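Side-chain contacts in Myo-inositol phosphohydrolase (Mitsuokella multacida, PDB 4WU3), which probably removes phosphate from inositol hexakisphosphate as a PTP-like phosphatase, and here holds bound inositol-(1,3,4,5)-tetrakisphosphate: residues V254-D257 and I258-A262; D268-I271 and Q272-L276; Y301-V304 and Q305-D309. The protein carries 2 engineered substitutions. All coordinates share one frame; numbering follows the deposited sequence.

Contact 1 of 3, residues V254-D257 and I258-A262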
loop_
_atom_site.group_PDB
_atom_site.type_symbol
_atom_site.label_atom_id
_atom_site.label_comp_id
_atom_site.label_asym_id
_atom_site.label_seq_id
_atom_site.Cartn_x
_atom_site.Cartn_y
_atom_site.Cartn_z
ATOM N N VAL A 254 -20.051 -2.068 -7.033
ATOM C CA VAL A 254 -20.071 -0.605 -6.956
ATOM C C VAL A 254 -19.821 0.037 -8.322
ATOM O O VAL A 254 -20.523 0.973 -8.695
ATOM C CB VAL A 254 -19.037 -0.085 -5.939
ATOM C CG1 VAL A 254 -18.783 1.405 -6.120
ATOM C CG2 VAL A 254 -19.520 -0.365 -4.527
ATOM N N MET A 255 -18.842 -0.458 -9.073
ATOM C CA MET A 255 -18.631 0.019 -10.448
ATOM C C MET A 255 -19.876 -0.165 -11.329
ATOM O O MET A 255 -20.269 0.732 -12.073
ATOM C CB MET A 255 -17.446 -0.701 -11.097
ATOM C CG MET A 255 -16.094 -0.319 -10.520
ATOM S SD MET A 255 -14.785 -1.442 -11.056
ATOM C CE MET A 255 -14.743 -1.108 -12.823
ATOM N N HIS A 256 -20.489 -1.337 -11.246
ATOM C CA HIS A 256 -21.698 -1.635 -12.011
ATOM C C HIS A 256 -22.807 -0.632 -11.680
ATOM O O HIS A 256 -23.404 -0.031 -12.575
ATOM C CB HIS A 256 -22.155 -3.069 -11.701
ATOM C CG HIS A 256 -23.190 -3.606 -12.644
ATOM N ND1 HIS A 256 -22.870 -4.362 -13.753
ATOM C CD2 HIS A 256 -24.538 -3.509 -12.633
ATOM C CE1 HIS A 256 -23.979 -4.697 -14.391
ATOM N NE2 HIS A 256 -25.005 -4.199 -13.725
ATOM N N ASP A 257 -23.066 -0.456 -10.385
ATOM C CA ASP A 257 -24.099 0.461 -9.905
ATOM C C ASP A 257 -23.816 1.858 -10.469
ATOM O O ASP A 257 -24.712 2.538 -10.962
ATOM C CB ASP A 257 -24.089 0.470 -8.377
ATOM C CG ASP A 257 -25.354 1.055 -7.769
ATOM O OD1 ASP A 257 -26.067 1.825 -8.444
ATOM O OD2 ASP A 257 -25.629 0.761 -6.587
ATOM N N ILE A 258 -22.551 2.268 -10.423
ATOM C CA ILE A 258 -22.143 3.571 -10.935
ATOM C C ILE A 258 -22.400 3.718 -12.443
ATOM O O ILE A 258 -22.892 4.748 -12.909
ATOM C CB ILE A 258 -20.645 3.803 -10.653
ATOM C CG1 ILE A 258 -20.437 4.186 -9.179
ATOM C CG2 ILE A 258 -20.086 4.857 -11.591
ATOM C CD1 ILE A 258 -19.013 3.998 -8.700
ATOM N N LEU A 259 -22.056 2.687 -13.204
ATOM C CA LEU A 259 -22.292 2.686 -14.654
ATOM C C LEU A 259 -23.780 2.803 -15.002
ATOM O O LEU A 259 -24.139 3.380 -16.030
ATOM C CB LEU A 259 -21.723 1.420 -15.282
ATOM C CG LEU A 259 -20.209 1.400 -15.481
ATOM C CD1 LEU A 259 -19.713 -0.011 -15.746
ATOM C CD2 LEU A 259 -19.818 2.344 -16.615
ATOM N N LYS A 260 -24.641 2.260 -14.152
ATOM C CA LYS A 260 -26.076 2.336 -14.381
ATOM C C LYS A 260 -26.710 3.601 -13.795
ATOM O O LYS A 260 -27.699 4.082 -14.311
ATOM C CB LYS A 260 -26.781 1.126 -13.767
ATOM C CG LYS A 260 -26.363 -0.210 -14.330
ATOM C CD LYS A 260 -26.814 -0.364 -15.761
ATOM C CE LYS A 260 -26.498 -1.767 -16.245
ATOM N NZ LYS A 260 -27.056 -2.045 -17.598
ATOM N N ASN A 261 -26.149 4.140 -12.722
ATOM C CA ASN A 261 -26.897 5.085 -11.918
ATOM C C ASN A 261 -26.158 6.336 -11.477
ATOM O O ASN A 261 -26.722 7.151 -10.754
ATOM C CB ASN A 261 -27.414 4.370 -10.675
ATOM C CG ASN A 261 -28.340 3.219 -11.007
ATOM O OD1 ASN A 261 -29.297 3.379 -11.761
ATOM N ND2 ASN A 261 -28.066 2.048 -10.435
ATOM N N ALA A 262 -24.906 6.506 -11.882
ATOM C CA ALA A 262 -24.143 7.633 -11.365
ATOM C C ALA A 262 -24.887 8.943 -11.592
ATOM O O ALA A 262 -24.779 9.856 -10.777
ATOM C CB ALA A 262 -22.758 7.693 -11.990
#
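Asp257 and Asn261, one turn apart on helix 247-261, meet through their polar ends: Asn261 ND2 donates to Asp257 OD1 over 2.8 Å. The bond is almost straight at the hydrogen (169°), and OD1 lies close to the amide plane of Asn261. The carboxylate is used less ideally, because its plane stands 82° from that of the amide and ND2 reaches OD1 on the anti side, well out of the carboxylate plane. Two residues of helix 267-276 hold the same carboxylate: Arg273 forms a salt bridge to OD1, and Gln274 bonds to OD2. With both oxygens engaged the group can hardly turn, and the arginine would be expected to keep this buried acid ionised.

The side chains of His256 and Lys260 leave the helix alongside one another. A bend at chi2 (-68°) lays the lysine chain along the histidine, with Lys260 CE 3.8 Å from His256 NE2 and oblique to the ring. The imidazole is fixed from outside, ND1 by the hydroxyl of Tyr240 and NE2 by the carbonyl of Met89.

Val254 and Ile258 form the apolar pair, their branches crossing at a slant with Val254 CG1 3.7 Å from Ile258 CD1. Ile258 CD1 also rests 3.4 Å from Val254 O, the carbonyl that accepts Ile258 N. Further on, Asp257 O receives two weak bonds, from Lys260 N and Asn261 N.

Following strand 237-241, this helix probably corresponds to the one that follows the P-loop in PTP folds. Val254, Asp257 and Ile258 face helix 267-276 or helix 291-313. Leu259 packs on Phe225 and Tyr229 of helix 219-230, and Met255 lies between Phe225 and the Phe303 and Phe307 of helix 291-313.

Contact 2 of 3, residues D268-I271 and Q272-L276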
loop_
_atom_site.group_PDB
_atom_site.type_symbol
_atom_site.label_atom_id
_atom_site.label_comp_id
_atom_site.label_asym_id
_atom_site.label_seq_id
_atom_site.Cartn_x
_atom_site.Cartn_y
_atom_site.Cartn_z
ATOM N N ASP A 268 -21.971 8.421 -2.278
ATOM C CA ASP A 268 -22.150 7.893 -0.927
ATOM C C ASP A 268 -23.288 6.877 -0.831
ATOM O O ASP A 268 -23.197 5.906 -0.088
ATOM C CB ASP A 268 -22.405 9.040 0.052
ATOM C CG ASP A 268 -21.153 9.847 0.338
ATOM O OD1 ASP A 268 -20.039 9.349 0.050
ATOM O OD2 ASP A 268 -21.278 10.979 0.853
ATOM N N ASP A 269 -24.368 7.121 -1.565
ATOM C CA ASP A 269 -25.525 6.257 -1.508
ATOM C C ASP A 269 -25.177 4.911 -2.131
ATOM O O ASP A 269 -25.543 3.849 -1.617
ATOM C CB ASP A 269 -26.722 6.913 -2.208
ATOM C CG ASP A 269 -27.478 7.892 -1.294
ATOM O OD1 ASP A 269 -27.145 7.984 -0.079
ATOM O OD2 ASP A 269 -28.406 8.572 -1.790
ATOM N N ILE A 270 -24.439 4.949 -3.228
ATOM C CA ILE A 270 -24.041 3.720 -3.878
ATOM C C ILE A 270 -23.185 2.862 -2.932
ATOM O O ILE A 270 -23.467 1.686 -2.726
ATOM C CB ILE A 270 -23.320 4.022 -5.205
ATOM C CG1 ILE A 270 -24.320 4.617 -6.207
ATOM C CG2 ILE A 270 -22.707 2.756 -5.769
ATOM C CD1 ILE A 270 -23.735 4.907 -7.578
ATOM N N ILE A 271 -22.158 3.464 -2.342
ATOM C CA ILE A 271 -21.281 2.762 -1.400
ATOM C C ILE A 271 -22.094 2.126 -0.269
ATOM O O ILE A 271 -21.916 0.949 0.049
ATOM C CB ILE A 271 -20.229 3.723 -0.793
ATOM C CG1 ILE A 271 -19.228 4.157 -1.862
ATOM C CG2 ILE A 271 -19.497 3.063 0.377
ATOM C CD1 ILE A 271 -18.387 3.020 -2.391
ATOM N N GLN A 272 -22.987 2.909 0.331
ATOM C CA GLN A 272 -23.830 2.412 1.411
ATOM C C GLN A 272 -24.754 1.300 0.940
ATOM O O GLN A 272 -24.857 0.271 1.608
ATOM C CB GLN A 272 -24.667 3.530 2.018
ATOM C CG GLN A 272 -23.917 4.381 3.017
ATOM C CD GLN A 272 -23.225 3.536 4.058
ATOM O OE1 GLN A 272 -23.869 2.818 4.814
ATOM N NE2 GLN A 272 -21.897 3.604 4.089
ATOM N N ARG A 273 -25.436 1.478 -0.191
ATOM C CA ARG A 273 -26.406 0.450 -0.564
ATOM C C ARG A 273 -25.736 -0.874 -0.948
ATOM O O ARG A 273 -26.273 -1.944 -0.664
ATOM C CB ARG A 273 -27.415 0.937 -1.602
ATOM C CG ARG A 273 -26.898 1.193 -2.999
ATOM C CD ARG A 273 -27.871 2.131 -3.689
ATOM N NE ARG A 273 -27.716 2.142 -5.132
ATOM C CZ ARG A 273 -28.618 2.640 -5.971
ATOM N NH1 ARG A 273 -29.740 3.182 -5.507
ATOM N NH2 ARG A 273 -28.398 2.599 -7.276
ATOM N N GLN A 274 -24.541 -0.812 -1.534
ATOM C CA GLN A 274 -23.817 -2.045 -1.840
ATOM C C GLN A 274 -23.334 -2.751 -0.575
ATOM O O GLN A 274 -23.106 -3.957 -0.594
ATOM C CB GLN A 274 -22.666 -1.790 -2.808
ATOM C CG GLN A 274 -23.125 -1.385 -4.210
ATOM C CD GLN A 274 -23.921 -2.467 -4.941
ATOM O OE1 GLN A 274 -23.643 -3.666 -4.811
ATOM N NE2 GLN A 274 -24.898 -2.041 -5.741
ATOM N N LYS A 275 -23.204 -2.016 0.530
ATOM C CA LYS A 275 -22.955 -2.655 1.826
ATOM C C LYS A 275 -24.243 -3.275 2.348
ATOM O O LYS A 275 -24.245 -4.405 2.827
ATOM C CB LYS A 275 -22.414 -1.667 2.861
ATOM C CG LYS A 275 -22.563 -2.153 4.300
ATOM C CD LYS A 275 -21.587 -3.275 4.602
ATOM C CE LYS A 275 -22.027 -4.140 5.780
ATOM N NZ LYS A 275 -23.068 -5.153 5.405
ATOM N N LEU A 276 -25.345 -2.545 2.239
ATOM C CA LEU A 276 -26.613 -3.018 2.791
ATOM C C LEU A 276 -27.117 -4.330 2.168
ATOM O O LEU A 276 -27.740 -5.133 2.860
ATOM C CB LEU A 276 -27.675 -1.927 2.682
ATOM C CG LEU A 276 -27.403 -0.742 3.612
ATOM C CD1 LEU A 276 -28.218 0.477 3.221
ATOM C CD2 LEU A 276 -27.687 -1.123 5.055
#
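Arg273 lays its methylene chain against Asp269 O and Ile270, one turn back on helix 267-276, a short alpha-helix in the first of the two PTP-like regions of the chain. Backbone bonds of the i to i+4 kind frame the contact: Gln272 N, Arg273 N and Gln274 N donate to Asp268 O, Asp269 O and Ile270 O, and Lys275 N reaches Ile271 O over a longer 3.3 Å.

The side-chain contacts are van der Waals. With chi1 at 70°, Arg273 CG sits between its own N and C, 3.3 Å from Asp269 O. The chain then runs extended, and Arg273 NE comes 4.3 Å from Ile270 CG1, a loose approach. The guanidinium is engaged elsewhere: Arg273 NH2 forms a salt bridge with Asp257 of helix 247-261, and NH1 bonds to the carbonyls of Thr82 and Lys84. A leucine in place of Arg273 would probably leave the buried carboxylate of Asp257 without its opposite charge and those two carbonyls without this donor. Gln272 and Gln274, both bent at chi2, send NE2 to Asp281 and to Asp257. Near its root, each glutamine touches the carbonyl four residues back, Gln274 CG lying 3.4 Å from Ile270 O.

Contact 3 of 3, residues Y301-V304 and Q305-D309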
loop_
_atom_site.group_PDB
_atom_site.type_symbol
_atom_site.label_atom_id
_atom_site.label_comp_id
_atom_site.label_asym_id
_atom_site.label_seq_id
_atom_site.Cartn_x
_atom_site.Cartn_y
_atom_site.Cartn_z
ATOM N N TYR A 301 -10.763 2.467 -1.923
ATOM C CA TYR A 301 -11.852 3.419 -1.718
ATOM C C TYR A 301 -11.689 4.602 -2.663
ATOM O O TYR A 301 -12.636 5.048 -3.296
ATOM C CB TYR A 301 -11.898 3.922 -0.282
ATOM C CG TYR A 301 -13.020 4.900 0.002
ATOM C CD1 TYR A 301 -14.299 4.698 -0.501
ATOM C CD2 TYR A 301 -12.808 6.004 0.819
ATOM C CE1 TYR A 301 -15.328 5.581 -0.229
ATOM C CE2 TYR A 301 -13.834 6.890 1.108
ATOM C CZ TYR A 301 -15.087 6.676 0.580
ATOM O OH TYR A 301 -16.099 7.557 0.865
ATOM N N GLN A 302 -10.476 5.110 -2.741
ATOM C CA GLN A 302 -10.186 6.215 -3.621
ATOM C C GLN A 302 -10.441 5.821 -5.066
ATOM O O GLN A 302 -10.867 6.644 -5.868
ATOM C CB GLN A 302 -8.738 6.665 -3.428
ATOM C CG GLN A 302 -8.514 7.351 -2.095
ATOM C CD GLN A 302 -7.083 7.795 -1.880
ATOM O OE1 GLN A 302 -6.145 7.208 -2.402
ATOM N NE2 GLN A 302 -6.916 8.829 -1.085
ATOM N N PHE A 303 -10.178 4.564 -5.410
ATOM C CA PHE A 303 -10.409 4.151 -6.776
ATOM C C PHE A 303 -11.869 4.284 -7.157
ATOM O O PHE A 303 -12.167 4.737 -8.252
ATOM C CB PHE A 303 -9.980 2.707 -7.061
ATOM C CG PHE A 303 -10.593 2.167 -8.316
ATOM C CD1 PHE A 303 -10.287 2.731 -9.544
ATOM C CD2 PHE A 303 -11.512 1.136 -8.272
ATOM C CE1 PHE A 303 -10.874 2.258 -10.707
ATOM C CE2 PHE A 303 -12.098 0.655 -9.427
ATOM C CZ PHE A 303 -11.782 1.219 -10.645
ATOM N N VAL A 304 -12.785 3.857 -6.294
ATOM C CA VAL A 304 -14.200 3.918 -6.669
ATOM C C VAL A 304 -14.686 5.365 -6.732
ATOM O O VAL A 304 -15.594 5.669 -7.481
ATOM C CB VAL A 304 -15.131 3.039 -5.795
ATOM C CG1 VAL A 304 -15.015 1.595 -6.229
ATOM C CG2 VAL A 304 -14.831 3.190 -4.318
ATOM N N GLN A 305 -14.066 6.254 -5.954
ATOM C CA GLN A 305 -14.355 7.687 -6.065
ATOM C C GLN A 305 -13.955 8.179 -7.452
ATOM O O GLN A 305 -14.693 8.911 -8.099
ATOM C CB GLN A 305 -13.607 8.486 -4.996
ATOM C CG GLN A 305 -14.011 8.161 -3.564
ATOM C CD GLN A 305 -13.202 8.928 -2.536
ATOM O OE1 GLN A 305 -12.308 8.384 -1.896
ATOM N NE2 GLN A 305 -13.522 10.201 -2.369
ATOM N N HIS A 306 -12.782 7.777 -7.911
ATOM C CA HIS A 306 -12.302 8.244 -9.209
ATOM C C HIS A 306 -13.127 7.662 -10.346
ATOM O O HIS A 306 -13.412 8.361 -11.315
ATOM C CB HIS A 306 -10.829 7.895 -9.417
ATOM C CG HIS A 306 -9.917 8.500 -8.400
ATOM N ND1 HIS A 306 -10.003 9.821 -8.015
ATOM C CD2 HIS A 306 -8.893 7.967 -7.693
ATOM C CE1 HIS A 306 -9.075 10.070 -7.107
ATOM N NE2 HIS A 306 -8.388 8.962 -6.895
ATOM N N PHE A 307 -13.492 6.387 -10.238
ATOM C CA PHE A 307 -14.367 5.765 -11.233
ATOM C C PHE A 307 -15.728 6.467 -11.284
ATOM O O PHE A 307 -16.269 6.693 -12.374
ATOM C CB PHE A 307 -14.559 4.271 -10.941
ATOM C CG PHE A 307 -15.322 3.534 -12.013
ATOM C CD1 PHE A 307 -14.690 3.114 -13.171
ATOM C CD2 PHE A 307 -16.665 3.261 -11.859
ATOM C CE1 PHE A 307 -15.394 2.437 -14.156
ATOM C CE2 PHE A 307 -17.369 2.596 -12.843
ATOM C CZ PHE A 307 -16.736 2.179 -13.992
ATOM N N TYR A 308 -16.286 6.812 -10.121
ATOM C CA TYR A 308 -17.545 7.579 -10.078
ATOM C C TYR A 308 -17.438 8.886 -10.868
ATOM O O TYR A 308 -18.284 9.189 -11.732
ATOM C CB TYR A 308 -17.929 7.905 -8.638
ATOM C CG TYR A 308 -19.252 8.620 -8.489
ATOM C CD1 TYR A 308 -20.442 7.907 -8.435
ATOM C CD2 TYR A 308 -19.317 10.007 -8.386
ATOM C CE1 TYR A 308 -21.655 8.547 -8.285
ATOM C CE2 TYR A 308 -20.535 10.657 -8.237
ATOM C CZ TYR A 308 -21.700 9.916 -8.180
ATOM O OH TYR A 308 -22.925 10.544 -8.035
ATOM N N ASP A 309 -16.395 9.653 -10.557
ATOM C CA ASP A 309 -16.105 10.901 -11.262
ATOM C C ASP A 309 -15.955 10.683 -12.769
ATOM O O ASP A 309 -16.445 11.481 -13.550
ATOM C CB ASP A 309 -14.835 11.558 -10.703
ATOM C CG ASP A 309 -15.018 12.079 -9.305
ATOM O OD1 ASP A 309 -16.166 12.158 -8.864
ATOM O OD2 ASP A 309 -14.018 12.396 -8.634
#
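Gln305 sets its amide oxygen over one face of the Tyr301 ring, OE1 lying 3.6 Å above the plane and offset toward the rim near CD2 and CE2. Amide and ring planes are 30° apart, so the amide leans over the ring instead of stacking flat on it. Gln305 NE2 is taken up by a glycerol.

A second oxygen lies over a ring elsewhere on the helix. The carbonyl oxygen of Gln302 stands over one face of the His306 imidazole, 3.0 Å from His306 CD2. A chi1 of -60° puts His306 CG beside its own backbone N, which brings the ring back across the carbonyl of the preceding turn. The same oxygen accepts His306 N, so one residue meets it with both main chain and ring.

The apolar pair is Phe303 and Phe307, whose side chains project together from one face of the helix. Phe307 CB comes over a face of the Phe303 ring, 4.1 Å from CZ. Regular i to i+4 bonds join the turns beneath, the shortest being Phe307 N to Phe303 O at 2.9 Å.

These groups divide the faces of helix 291-313. Phe303 and Phe307 pack on Met255 of helix 247-261 and Val222 of helix 219-230, and Val304 touches Val254 and Ile271. Tyr308 reaches across to bond with the carbonyl of Val265, in the link between helices 247-261 and 267-276. Gln302 and His306 instead pack on Asn331 and Lys329 of the second subunit, whose Lys329 also forms a salt bridge with Asp309.

How the contacts relate
Each contact joins neighbouring turns of one helix, 247-261, 267-276 or 291-313, and all three touch one another. Contact 1 is the most buried. Its border with contact 2 is mainly polar, Asp257 OD1 meeting Arg273 NH2 at 2.7 Å, whereas that with contact 3 is mainly apolar, with Val254 CG1 3.8 Å from Val304 CG1. Contacts 2 and 3 meet more lightly, through Ile271 CD1 and Val304 CG2 at 4.0 Å. Both are only partly buried, but contact 2 faces loops of its own chain and contact 3 the second subunit. Thus a salt bridge, an amide-carboxylate bond and some apolar packing link helices 247-261 and 267-276; aliphatic and aromatic packing links 247-261 and 291-313.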